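Local coordinates for uncharacterized protein (Cricetid herpesvirus 2, PDB 4ZKQ), which is a viral chemokine-binding protein that probably acts as a secreted decoy receptor, capturing host chemokines, at residues Leu22-Leu27 against Cys52-Tyr57. Residues are numbered along the deposited sequence; the frame is centred on the assembly and turned at random.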
loop_
_atom_site.group_PDB
_atom_site.type_symbol
_atom_site.label_atom_id
_atom_site.label_comp_id
_atom_site.label_asym_id
_atom_site.label_seq_id
_atom_site.Cartn_x
_atom_site.Cartn_y
_atom_site.Cartn_z
ATOM N N LEU A 22 10.160 5.221 8.238
ATOM C CA LEU A 22 9.064 5.702 7.405
ATOM C C LEU A 22 8.024 6.378 8.272
ATOM O O LEU A 22 7.831 5.991 9.422
ATOM C CB LEU A 22 8.400 4.558 6.628
ATOM C CG LEU A 22 9.289 3.651 5.779
ATOM C CD1 LEU A 22 8.459 2.523 5.208
ATOM C CD2 LEU A 22 9.970 4.421 4.663
ATOM N N THR A 23 7.349 7.380 7.718
ATOM C CA THR A 23 6.230 8.014 8.405
ATOM C C THR A 23 5.114 8.247 7.405
ATOM O O THR A 23 5.328 8.171 6.191
ATOM C CB THR A 23 6.628 9.360 9.063
ATOM O OG1 THR A 23 7.070 10.277 8.060
ATOM C CG2 THR A 23 7.742 9.164 10.091
ATOM N N GLN A 24 3.922 8.539 7.907
ATOM C CA GLN A 24 2.799 8.792 7.019
ATOM C C GLN A 24 1.960 9.979 7.466
ATOM O O GLN A 24 1.871 10.276 8.661
ATOM C CB GLN A 24 1.924 7.544 6.904
ATOM C CG GLN A 24 1.272 7.094 8.213
ATOM C CD GLN A 24 0.326 5.931 8.016
ATOM O OE1 GLN A 24 0.641 4.975 7.312
ATOM N NE2 GLN A 24 -0.849 6.009 8.632
ATOM N N ASP A 25 1.395 10.669 6.479
ATOM C CA ASP A 25 0.347 11.665 6.686
ATOM C C ASP A 25 -0.954 11.134 6.125
ATOM O O ASP A 25 -0.959 10.541 5.040
ATOM C CB ASP A 25 0.665 12.984 5.979
ATOM C CG ASP A 25 1.857 13.706 6.575
ATOM O OD1 ASP A 25 2.160 13.488 7.765
ATOM O OD2 ASP A 25 2.481 14.502 5.845
ATOM N N ILE A 26 -2.055 11.361 6.835
ATOM C CA ILE A 26 -3.377 11.239 6.226
ATOM C C ILE A 26 -3.714 12.582 5.590
ATOM O O ILE A 26 -3.566 13.628 6.219
ATOM C CB ILE A 26 -4.468 10.860 7.244
ATOM C CG1 ILE A 26 -4.003 9.694 8.114
ATOM C CG2 ILE A 26 -5.786 10.532 6.525
ATOM C CD1 ILE A 26 -3.597 8.463 7.325
ATOM N N LEU A 27 -4.163 12.554 4.344
ATOM C CA LEU A 27 -4.414 13.787 3.612
ATOM C C LEU A 27 -5.911 14.053 3.563
ATOM O O LEU A 27 -6.717 13.186 3.893
ATOM C CB LEU A 27 -3.821 13.701 2.203
ATOM C CG LEU A 27 -2.312 13.416 2.179
ATOM C CD1 LEU A 27 -1.823 13.040 0.778
ATOM C CD2 LEU A 27 -1.507 14.589 2.712
ATOM N N CYS A 52 -4.394 11.657 -3.734
ATOM C CA CYS A 52 -3.943 10.859 -2.592
ATOM C C CYS A 52 -4.765 11.114 -1.334
ATOM O O CYS A 52 -5.072 12.256 -1.013
ATOM C CB CYS A 52 -2.468 11.151 -2.304
ATOM S SG CYS A 52 -1.320 10.556 -3.590
ATOM N N ASP A 53 -5.092 10.040 -0.614
ATOM C CA ASP A 53 -5.810 10.137 0.655
ATOM C C ASP A 53 -4.860 9.903 1.818
ATOM O O ASP A 53 -5.150 10.255 2.959
ATOM C CB ASP A 53 -6.971 9.136 0.681
ATOM C CG ASP A 53 -7.983 9.404 -0.415
ATOM O OD1 ASP A 53 -8.624 10.475 -0.357
ATOM O OD2 ASP A 53 -8.120 8.574 -1.346
ATOM N N LYS A 54 -3.698 9.345 1.503
ATOM C CA LYS A 54 -2.692 9.043 2.496
ATOM C C LYS A 54 -1.343 8.995 1.794
ATOM O O LYS A 54 -1.274 8.614 0.626
ATOM C CB LYS A 54 -3.026 7.714 3.179
ATOM C CG LYS A 54 -1.858 6.978 3.792
ATOM C CD LYS A 54 -2.335 5.714 4.504
ATOM C CE LYS A 54 -1.203 4.738 4.693
ATOM N NZ LYS A 54 -1.558 3.642 5.625
ATOM N N ILE A 55 -0.277 9.384 2.489
ATOM C CA ILE A 55 1.049 9.314 1.895
ATOM C C ILE A 55 2.109 8.867 2.905
ATOM O O ILE A 55 2.122 9.298 4.054
ATOM C CB ILE A 55 1.442 10.661 1.269
ATOM C CG1 ILE A 55 2.732 10.509 0.453
ATOM C CG2 ILE A 55 1.563 11.749 2.332
ATOM C CD1 ILE A 55 2.973 11.661 -0.492
ATOM N N THR A 56 2.973 7.969 2.447
ATOM C CA THR A 56 4.081 7.452 3.235
ATOM C C THR A 56 5.361 8.014 2.645
ATOM O O THR A 56 5.523 8.024 1.429
ATOM C CB THR A 56 4.116 5.914 3.224
ATOM O OG1 THR A 56 2.995 5.402 3.961
ATOM C CG2 THR A 56 5.416 5.365 3.847
ATOM N N TYR A 57 6.247 8.512 3.503
ATOM C CA TYR A 57 7.522 9.067 3.068
ATOM C C TYR A 57 8.651 8.070 3.327
ATOM O O TYR A 57 8.669 7.398 4.360
ATOM C CB TYR A 57 7.820 10.380 3.797
ATOM C CG TYR A 57 6.712 11.393 3.737
ATOM C CD1 TYR A 57 6.587 12.250 2.649
ATOM C CD2 TYR A 57 5.792 11.507 4.772
ATOM C CE1 TYR A 57 5.571 13.187 2.593
ATOM C CE2 TYR A 57 4.774 12.439 4.721
ATOM C CZ TYR A 57 4.670 13.276 3.631
ATOM O OH TYR A 57 3.661 14.214 3.578
HETATM O O HOH W 1 -8.563 12.577 1.480
#
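Tyr57 lies diagonally over the neighbouring strand and meets Thr23 and Asp25 in turn. Its CB sits beside the carbonyl oxygen of Thr23, which also accepts the Tyr57 backbone N-H. CG is turned anti to the carbonyl carbon (chi1 -52°), and this sends the ring along strand 23-26. Tyr57 CD2 passes 3.7 Å from Thr23 OG1, a hydroxyl hydrogen-bonded to Arg186; CE2 then reaches the Asp25 carboxylate, and at the tip Tyr57 OH donates a short hydrogen bond to Asp25 OD2 (2.6 Å). The carboxylate stands 74° to the ring, with Asp25 CG in the ring plane at its edge, and the hydroxyl approaches OD2 from above the carboxylate plane. Beneath this pair, Asp25 and Ile55 exchange two backbone hydrogen bonds, each 2.9 Å between N and O. The two strands thus form an antiparallel ladder at one margin of a mixed sheet, where 23-26 is one of the two outermost strands and 54-59 continues the sheet onto strand 175-181; the Cys52-Cys177 disulfide ties the segment just before 54-59 to that strand. On the opposite face, Lys54 extends fully, its CD 4.1 Å from Ile26 CD1, and Lys54 NZ makes a weak hydrogen bond to Gln24 OE1 (3.1 Å). The stronger partners of that ammonium are Glu384 and Asp78, while Gln24 OE1 also accepts from Lys215, so the amide sits within a cluster of charges. Past the strand end, Leu27 CD1 packs on Cys52 CB (3.7 Å) and Ile55 CG2 (3.9 Å), beside Ile48 of helix 44-51, and a water bridges Leu27 O to Asp53 OD1, whose carboxylate is also held by Gly175 N and Arg29.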